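Local coordinates for protein chorismate mutase (Paraburkholderia phymatum, PDB 5TS9) that probably catalyses the conversion of chorismate to prephenate, as an all-helical chorismate mutase of the type II family, at residues A[30-35]-A[104-109]; A[55-60]-A[69-74]; A[81-86]-A[159-164]. One frame throughout, in Å; residues are numbered along the deposited sequence. Where two conformers were deposited one is given.

In the fold
Contacts 2 and 3 both use the long helix 67-95. Its early turns carry contact 2, the helical hairpin with helix 46-59; further along, contact 3 joins it to helix 156-165 beside the second subunit. These two centres are about 19 Å apart. Contact 1, between helix 16-39 and the start of helix 106-128, has no segment on helix 67-95 but reaches it through neighbouring side chains. Its centre lies about 17 Å from that of contact 3, yet the two touch, with Val32 CG1 3.4 Å from Gln85 OE1. Contacts 1 and 2 stand about 23 Å apart between centres and do not meet.

Contact 1: A[30-35]-A[104-109]; sequences DQVALS and QSLAGV
Gln31 reaches across from helix 16-39 to Gln104, in the loop just ahead of helix 106-128, and its side chain can be followed atom by atom. CB points toward the loop. CG lies 3.9 Å from Gln104 CD, and a bend at chi2 (-80°) then turns the amide along its neighbour. OE1 accepts from the backbone: Gln104 N approaches to 2.8 Å from Gln31 OE1, with a nearly straight N-H...O angle of 164°, although the donor sits above the carbonyl plane. NE2 lies 3.7 Å from Gln104 NE2 and donates to Pro102 O, so the loop backbone is held by both ends of one amide. The two glutamine side chains cross at about a right angle, but their amides are stacked, with planes only 14° apart.

Two residues on from Gln104, Leu106 supplies most of the apolar contact, reaching Val32 and Ser35, the latter one turn beyond Gln31. Leu106 CD1 comes to 3.5 Å from Ser35 OG, while its CD2 meets Val32 CG2 at 4.1 Å and also packs on Ser35 CB. Ile110 adds to this layer from helix 106-128, touching Gln31, Val32 and Gln104. On the far side of the loop from helix 16-39, Ser105 OG accepts from Gly108 N at 2.8 Å. This is a serine N-cap, a common way to begin a helix, here opening helix 106-128 in the all-helical chorismate mutase fold.

Contact 2: A[55-60]-A[69-74]; sequences NAATMA and DAINIF
Ala56, Ala70 and Ala57 carry the meeting of two consecutive antiparallel helices, a helical hairpin in which small residues let the backbones come close. The axes of helices 55-59 and 69-74 approach to 8.1 Å, and their directions differ by 144°.

Ala56 has the largest share of the buried surface. Its methyl group lies over one face of the Phe74 ring, 4.0 Å from Ala56 CB to the ring centroid and 30° off the normal, a CH-pi contact made toward the CG and CD1 side of the ring. Phe74 CG is anti to its carbonyl carbon (chi1 -80°), which brings the ring to this methyl, while Ala70 O lies at the ring edge, in plane. Met122 of helix 106-128 touches both Ala56 and Phe74 and so extends the apolar layer into the next helix of the bundle.

Ala70 points its CB into the neighbouring helix, where it meets two groups: Ala56 O is 3.7 Å from Ala70 CB, and Ala60 CB, near the turn of the hairpin, is equally close. Ala57, whose CA is the nearest to that of Ala70, works at the flank of the contact, where its CB rests 3.8 Å from Ile71 CG1 and a little farther from Ile71 CD1.

Contact 3: A[81-86]-A[159-164]; sequences NKEVQY and RAALDR
Arg164, whose CB touches Glu83 across the contact, has its guanidinium gripped by two other carboxylates: NH1 forms a salt bridge with Asp76 of the same chain, and NH2 forms one with Glu79 of the second subunit. Glu83 was modelled in two conformers, so its carboxylate contacts are less certain; in one of them the chain is extended. The bend at chi2 (71°) of Arg164 leads the guanidinium away from Glu83, so that in this conformer Glu83 OE2 and Arg164 NE remain 5.4 Å apart. Their carboxylate and guanidinium planes stand 56° from each other. They touch instead through Glu83 OE2 and the aliphatic Arg164 CB, 3.4 Å apart, a van der Waals contact and not a salt bridge.

The same carboxylate lies along the backbone of the opposing helix, Glu83 OE2 being 3.5 Å from Ala161 CA, and OE1 faces Ala160. Glu83 also packs on Glu83 of the second subunit.

These residues join the middle of helix 67-95 to the short helix 156-165. The pair runs nearly antiparallel, at 156° between directions and 9.2 Å between axes, and it forms part of the dimer interface, where Asp163 also bridges to Arg94 of the second subunit.

Ala161 points its CB toward helix 67-95, where it meets the Glu83 carboxylate and Val84, with Val84 CG2 coming to 3.5 Å from Ala161 CB. Val84 also packs on Leu26 and Ala29 of helix 16-39. One turn of helix 67-95 is tied by Gln85 NE2, which donates to Asn81 OD1 at 3.0 Å, on a lone pair in the carbonyl plane.

Contact 1: A[30-35]-A[104-109]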
loop_
_atom_site.group_PDB
_atom_site.type_symbol
_atom_site.label_atom_id
_atom_site.label_comp_id
_atom_site.label_asym_id
_atom_site.label_seq_id
_atom_site.Cartn_x
_atom_site.Cartn_y
_atom_site.Cartn_z
ATOM N N ASP A 30 -4.095 -13.277 -2.397
ATOM C CA ASP A 30 -3.817 -14.464 -1.590
ATOM C C ASP A 30 -3.233 -15.577 -2.447
ATOM O O ASP A 30 -2.260 -16.225 -2.054
ATOM C CB ASP A 30 -5.084 -14.954 -0.893
ATOM C CG ASP A 30 -5.695 -13.904 0.005
ATOM O OD1 ASP A 30 -5.508 -12.703 -0.276
ATOM O OD2 ASP A 30 -6.365 -14.279 0.990
ATOM N N GLN A 31 -3.796 -15.800 -3.638
ATOM C CA GLN A 31 -3.269 -16.876 -4.470
ATOM C C GLN A 31 -1.990 -16.464 -5.193
ATOM O O GLN A 31 -1.158 -17.329 -5.489
ATOM C CB GLN A 31 -4.323 -17.341 -5.477
ATOM C CG GLN A 31 -5.354 -18.325 -4.913
ATOM C CD GLN A 31 -4.810 -19.743 -4.853
ATOM O OE1 GLN A 31 -3.866 -20.088 -5.572
ATOM N NE2 GLN A 31 -5.407 -20.572 -4.013
ATOM N N VAL A 32 -1.813 -15.181 -5.523
ATOM C CA VAL A 32 -0.537 -14.801 -6.133
ATOM C C VAL A 32 0.600 -14.913 -5.107
ATOM O O VAL A 32 1.704 -15.379 -5.427
ATOM C CB VAL A 32 -0.636 -13.397 -6.750
ATOM C CG1 VAL A 32 0.765 -12.882 -7.105
ATOM C CG2 VAL A 32 -1.565 -13.432 -8.017
ATOM N N ALA A 33 0.332 -14.537 -3.856
ATOM C CA ALA A 33 1.312 -14.709 -2.779
ATOM C C ALA A 33 1.744 -16.167 -2.645
ATOM O O ALA A 33 2.936 -16.460 -2.545
ATOM C CB ALA A 33 0.733 -14.207 -1.456
ATOM N N LEU A 34 0.783 -17.092 -2.634
ATOM C CA LEU A 34 1.108 -18.523 -2.565
ATOM C C LEU A 34 2.049 -18.935 -3.686
ATOM O O LEU A 34 3.035 -19.655 -3.463
ATOM C CB LEU A 34 -0.173 -19.356 -2.642
ATOM C CG LEU A 34 -1.158 -19.301 -1.479
ATOM C CD1 LEU A 34 -2.449 -20.070 -1.840
ATOM C CD2 LEU A 34 -0.505 -19.853 -0.199
ATOM N N SER A 35 1.734 -18.516 -4.913
ATOM C CA SER A 35 2.566 -18.883 -6.047
ATOM C C SER A 35 3.972 -18.328 -5.895
ATOM O O SER A 35 4.958 -19.006 -6.207
ATOM C CB SER A 35 1.932 -18.377 -7.339
ATOM O OG SER A 35 2.837 -18.552 -8.421
ATOM N N GLN A 104 -4.039 -22.145 -7.494
ATOM C CA GLN A 104 -4.758 -21.950 -8.748
ATOM C C GLN A 104 -3.784 -21.421 -9.797
ATOM O O GLN A 104 -3.001 -20.511 -9.505
ATOM C CB GLN A 104 -5.916 -20.970 -8.538
ATOM C CG GLN A 104 -6.995 -21.479 -7.560
ATOM C CD GLN A 104 -7.907 -20.363 -7.059
ATOM O OE1 GLN A 104 -7.998 -19.305 -7.675
ATOM N NE2 GLN A 104 -8.566 -20.589 -5.921
ATOM N N SER A 105 -3.830 -21.984 -11.006
ATOM C CA SER A 105 -2.896 -21.572 -12.054
ATOM C C SER A 105 -2.948 -20.059 -12.273
ATOM O O SER A 105 -4.024 -19.492 -12.472
ATOM C CB SER A 105 -3.231 -22.289 -13.351
ATOM O OG SER A 105 -2.587 -21.650 -14.438
ATOM N N LEU A 106 -1.781 -19.405 -12.248
ATOM C CA LEU A 106 -1.758 -17.959 -12.460
ATOM C C LEU A 106 -2.247 -17.598 -13.860
ATOM O O LEU A 106 -3.060 -16.688 -14.025
ATOM C CB LEU A 106 -0.359 -17.389 -12.239
ATOM C CG LEU A 106 0.245 -17.408 -10.841
ATOM C CD1 LEU A 106 1.431 -16.441 -10.774
ATOM C CD2 LEU A 106 -0.801 -17.087 -9.776
ATOM N N ALA A 107 -1.761 -18.302 -14.883
ATOM C CA ALA A 107 -2.166 -17.984 -16.248
ATOM C C ALA A 107 -3.536 -18.553 -16.586
ATOM O O ALA A 107 -4.278 -17.942 -17.366
ATOM C CB ALA A 107 -1.133 -18.507 -17.245
ATOM N N GLY A 108 -3.878 -19.713 -16.027
ATOM C CA GLY A 108 -5.095 -20.412 -16.400
ATOM C C GLY A 108 -6.309 -19.973 -15.605
ATOM O O GLY A 108 -7.432 -19.998 -16.112
ATOM N N VAL A 109 -6.118 -19.559 -14.360
ATOM C CA VAL A 109 -7.230 -19.229 -13.480
ATOM C C VAL A 109 -7.191 -17.766 -13.042
ATOM O O VAL A 109 -8.169 -17.030 -13.215
ATOM C CB VAL A 109 -7.287 -20.183 -12.269
ATOM C CG1 VAL A 109 -8.359 -19.754 -11.289
ATOM C CG2 VAL A 109 -7.564 -21.617 -12.754
#

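Contact 2: A[55-60]-A[69-74]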
loop_
_atom_site.group_PDB
_atom_site.type_symbol
_atom_site.label_atom_id
_atom_site.label_comp_id
_atom_site.label_asym_id
_atom_site.label_seq_id
_atom_site.Cartn_x
_atom_site.Cartn_y
_atom_site.Cartn_z
ATOM N N ASN A 55 -2.956 -1.463 -20.204
ATOM C CA ASN A 55 -4.164 -2.124 -20.686
ATOM C C ASN A 55 -5.417 -1.413 -20.180
ATOM O O ASN A 55 -6.362 -1.165 -20.944
ATOM C CB ASN A 55 -4.161 -3.594 -20.249
ATOM C CG ASN A 55 -3.141 -4.431 -21.014
ATOM O OD1 ASN A 55 -2.510 -3.954 -21.955
ATOM N ND2 ASN A 55 -2.988 -5.689 -20.617
ATOM N N ALA A 56 -5.435 -1.070 -18.890
ATOM C CA ALA A 56 -6.540 -0.294 -18.333
ATOM C C ALA A 56 -6.726 1.005 -19.101
ATOM O O ALA A 56 -7.847 1.374 -19.467
ATOM C CB ALA A 56 -6.292 -0.010 -16.839
ATOM N N ALA A 57 -5.627 1.705 -19.376
ATOM C CA ALA A 57 -5.732 2.958 -20.106
ATOM C C ALA A 57 -6.359 2.743 -21.474
ATOM O O ALA A 57 -7.222 3.524 -21.893
ATOM C CB ALA A 57 -4.358 3.609 -20.233
ATOM N N THR A 58 -5.970 1.665 -22.167
ATOM C CA THR A 58 -6.482 1.416 -23.518
ATOM C C THR A 58 -7.986 1.161 -23.515
ATOM O O THR A 58 -8.704 1.597 -24.430
ATOM C CB THR A 58 -5.745 0.231 -24.144
ATOM O OG1 THR A 58 -4.349 0.544 -24.251
ATOM C CG2 THR A 58 -6.293 -0.079 -25.533
ATOM N N MET A 59 -8.484 0.450 -22.504
ATOM C CA MET A 59 -9.893 0.090 -22.450
ATOM C C MET A 59 -10.769 1.179 -21.843
ATOM O O MET A 59 -12.001 1.069 -21.902
ATOM C CB MET A 59 -10.057 -1.214 -21.666
ATOM C CG MET A 59 -11.390 -1.913 -21.873
ATOM S SD MET A 59 -11.496 -3.439 -20.910
ATOM C CE MET A 59 -10.675 -4.581 -22.033
ATOM N N ALA A 60 -10.169 2.241 -21.301
ATOM C CA ALA A 60 -10.926 3.212 -20.512
ATOM C C ALA A 60 -12.078 3.810 -21.307
ATOM O O ALA A 60 -13.201 3.908 -20.807
ATOM C CB ALA A 60 -10.006 4.325 -20.008
ATOM N N ASP A 69 -7.967 8.678 -15.504
ATOM C CA ASP A 69 -8.788 8.109 -14.436
ATOM C C ASP A 69 -8.514 6.615 -14.276
ATOM O O ASP A 69 -8.244 6.136 -13.171
ATOM C CB ASP A 69 -10.266 8.367 -14.732
ATOM C CG ASP A 69 -11.183 8.041 -13.557
ATOM O OD1 ASP A 69 -10.710 7.902 -12.405
ATOM O OD2 ASP A 69 -12.406 7.918 -13.786
ATOM N N ALA A 70 -8.576 5.866 -15.377
ATOM C CA ALA A 70 -8.322 4.428 -15.328
ATOM C C ALA A 70 -6.925 4.123 -14.813
ATOM O O ALA A 70 -6.734 3.170 -14.052
ATOM C CB ALA A 70 -8.514 3.818 -16.715
ATOM N N ILE A 71 -5.927 4.907 -15.236
ATOM C CA ILE A 71 -4.559 4.693 -14.755
ATOM C C ILE A 71 -4.495 4.831 -13.242
ATOM O O ILE A 71 -3.930 3.978 -12.549
ATOM C CB ILE A 71 -3.583 5.666 -15.438
ATOM C CG1 ILE A 71 -3.462 5.332 -16.927
ATOM C CG2 ILE A 71 -2.223 5.676 -14.700
ATOM C CD1 ILE A 71 -2.794 6.419 -17.707
ATOM N N ASN A 72 -5.079 5.908 -12.709
ATOM C CA ASN A 72 -5.080 6.117 -11.265
ATOM C C ASN A 72 -5.755 4.961 -10.547
ATOM O O ASN A 72 -5.250 4.466 -9.528
ATOM C CB ASN A 72 -5.788 7.426 -10.920
ATOM C CG ASN A 72 -5.002 8.650 -11.376
ATOM O OD1 ASN A 72 -3.811 8.561 -11.684
ATOM N ND2 ASN A 72 -5.663 9.797 -11.401
ATOM N N ILE A 73 -6.926 4.552 -11.047
ATOM C CA ILE A 73 -7.697 3.490 -10.400
ATOM C C ILE A 73 -6.915 2.182 -10.404
ATOM O O ILE A 73 -6.861 1.469 -9.394
ATOM C CB ILE A 73 -9.069 3.322 -11.086
ATOM C CG1 ILE A 73 -9.991 4.530 -10.810
ATOM C CG2 ILE A 73 -9.740 2.007 -10.644
ATOM C CD1 ILE A 73 -10.507 4.605 -9.376
ATOM N N PHE A 74 -6.316 1.833 -11.539
ATOM C CA PHE A 74 -5.659 0.539 -11.579
ATOM C C PHE A 74 -4.264 0.580 -10.972
ATOM O O PHE A 74 -3.814 -0.445 -10.450
ATOM C CB PHE A 74 -5.682 -0.010 -13.003
ATOM C CG PHE A 74 -7.014 -0.627 -13.350
ATOM C CD1 PHE A 74 -8.077 0.176 -13.753
ATOM C CD2 PHE A 74 -7.227 -1.990 -13.190
ATOM C CE1 PHE A 74 -9.324 -0.374 -14.035
ATOM C CE2 PHE A 74 -8.458 -2.555 -13.463
ATOM C CZ PHE A 74 -9.521 -1.742 -13.885
#

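Contact 3: A[81-86]-A[159-164]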
loop_
_atom_site.group_PDB
_atom_site.type_symbol
_atom_site.label_atom_id
_atom_site.label_comp_id
_atom_site.label_asym_id
_atom_site.label_seq_id
_atom_site.Cartn_x
_atom_site.Cartn_y
_atom_site.Cartn_z
ATOM N N ASN A 81 -2.978 -4.670 -4.073
ATOM C CA ASN A 81 -2.667 -6.087 -4.225
ATOM C C ASN A 81 -1.271 -6.402 -3.689
ATOM O O ASN A 81 -1.080 -7.386 -2.967
ATOM C CB ASN A 81 -2.811 -6.469 -5.699
ATOM C CG ASN A 81 -3.333 -7.888 -5.883
ATOM O OD1 ASN A 81 -2.570 -8.853 -5.826
ATOM N ND2 ASN A 81 -4.633 -8.017 -6.095
ATOM N N LYS A 82 -0.280 -5.573 -4.020
ATOM C CA LYS A 82 1.058 -5.777 -3.461
ATOM C C LYS A 82 1.071 -5.620 -1.939
ATOM O O LYS A 82 1.784 -6.349 -1.253
ATOM C CB LYS A 82 2.059 -4.819 -4.116
ATOM C CG LYS A 82 2.126 -4.991 -5.649
ATOM C CD LYS A 82 3.279 -4.216 -6.284
ATOM C CE LYS A 82 3.041 -2.724 -6.183
ATOM N NZ LYS A 82 4.165 -1.973 -6.878
ATOM N N GLU A 83 0.302 -4.670 -1.391
ATOM C CA GLU A 83 0.199 -4.527 0.065
ATOM C C GLU A 83 -0.151 -5.854 0.730
ATOM O O GLU A 83 0.457 -6.257 1.732
ATOM C CB GLU A 83 -0.861 -3.474 0.403
ATOM C CG GLU A 83 -1.165 -3.331 1.875
ATOM C CD GLU A 83 -2.114 -2.166 2.184
ATOM O OE1 GLU A 83 -2.362 -1.901 3.371
ATOM O OE2 GLU A 83 -2.613 -1.513 1.244
ATOM N N VAL A 84 -1.146 -6.541 0.185
ATOM C CA VAL A 84 -1.534 -7.833 0.738
ATOM C C VAL A 84 -0.414 -8.849 0.529
ATOM O O VAL A 84 -0.029 -9.560 1.458
ATOM C CB VAL A 84 -2.857 -8.306 0.113
ATOM C CG1 VAL A 84 -3.192 -9.733 0.550
ATOM C CG2 VAL A 84 -3.986 -7.361 0.525
ATOM N N GLN A 85 0.142 -8.910 -0.683
ATOM C CA GLN A 85 1.157 -9.918 -0.973
ATOM C C GLN A 85 2.368 -9.769 -0.052
ATOM O O GLN A 85 2.872 -10.760 0.485
ATOM C CB GLN A 85 1.609 -9.840 -2.431
ATOM C CG GLN A 85 0.566 -10.214 -3.462
ATOM C CD GLN A 85 1.106 -10.070 -4.871
ATOM O OE1 GLN A 85 2.210 -10.539 -5.175
ATOM N NE2 GLN A 85 0.330 -9.426 -5.748
ATOM N N TYR A 86 2.881 -8.549 0.102
ATOM C CA TYR A 86 4.064 -8.372 0.943
ATOM C C TYR A 86 3.773 -8.788 2.384
ATOM O O TYR A 86 4.624 -9.389 3.048
ATOM C CB TYR A 86 4.537 -6.918 0.916
ATOM C CG TYR A 86 5.336 -6.504 -0.297
ATOM C CD1 TYR A 86 6.527 -7.161 -0.639
ATOM C CD2 TYR A 86 4.928 -5.427 -1.074
ATOM C CE1 TYR A 86 7.278 -6.756 -1.741
ATOM C CE2 TYR A 86 5.654 -5.017 -2.174
ATOM C CZ TYR A 86 6.841 -5.685 -2.506
ATOM O OH TYR A 86 7.560 -5.297 -3.620
ATOM N N ARG A 159 -9.107 -5.458 4.729
ATOM C CA ARG A 159 -9.879 -4.216 4.759
ATOM C C ARG A 159 -8.968 -3.007 4.591
ATOM O O ARG A 159 -9.303 -2.058 3.862
ATOM C CB ARG A 159 -10.685 -4.116 6.056
ATOM C CG ARG A 159 -11.666 -2.929 6.072
ATOM C CD ARG A 159 -12.514 -2.900 7.359
ATOM N NE ARG A 159 -11.902 -2.022 8.350
ATOM C CZ ARG A 159 -11.282 -2.441 9.450
ATOM N NH1 ARG A 159 -11.205 -3.737 9.719
ATOM N NH2 ARG A 159 -10.748 -1.561 10.291
ATOM N N ALA A 160 -7.807 -3.024 5.252
ATOM C CA ALA A 160 -6.847 -1.934 5.085
ATOM C C ALA A 160 -6.467 -1.768 3.623
ATOM O O ALA A 160 -6.430 -0.644 3.103
ATOM C CB ALA A 160 -5.602 -2.187 5.936
ATOM N N ALA A 161 -6.215 -2.876 2.932
ATOM C CA ALA A 161 -5.834 -2.802 1.533
ATOM C C ALA A 161 -7.033 -2.511 0.639
ATOM O O ALA A 161 -6.869 -1.923 -0.441
ATOM C CB ALA A 161 -5.125 -4.104 1.115
ATOM N N LEU A 162 -8.250 -2.882 1.062
ATOM C CA LEU A 162 -9.420 -2.406 0.326
ATOM C C LEU A 162 -9.524 -0.880 0.419
ATOM O O LEU A 162 -9.807 -0.209 -0.580
ATOM C CB LEU A 162 -10.701 -3.079 0.845
ATOM C CG LEU A 162 -11.988 -2.827 0.034
ATOM C CD1 LEU A 162 -11.741 -2.994 -1.446
ATOM C CD2 LEU A 162 -13.106 -3.754 0.470
ATOM N N ASP A 163 -9.251 -0.314 1.597
ATOM C CA ASP A 163 -9.211 1.149 1.731
ATOM C C ASP A 163 -8.156 1.771 0.812
ATOM O O ASP A 163 -8.334 2.894 0.326
ATOM C CB ASP A 163 -8.908 1.555 3.176
ATOM C CG ASP A 163 -10.116 1.392 4.137
ATOM O OD1 ASP A 163 -11.291 1.606 3.746
ATOM O OD2 ASP A 163 -9.860 1.088 5.319
ATOM N N ARG A 164 -7.042 1.070 0.577
ATOM C CA ARG A 164 -6.051 1.551 -0.381
ATOM C C ARG A 164 -6.597 1.480 -1.801
ATOM O O ARG A 164 -6.371 2.389 -2.613
ATOM C CB ARG A 164 -4.758 0.724 -0.253
ATOM C CG ARG A 164 -3.649 1.081 -1.267
ATOM C CD ARG A 164 -3.042 2.454 -0.940
ATOM N NE ARG A 164 -1.999 2.891 -1.868
ATOM C CZ ARG A 164 -2.250 3.446 -3.049
ATOM N NH1 ARG A 164 -3.512 3.602 -3.451
ATOM N NH2 ARG A 164 -1.243 3.829 -3.835
#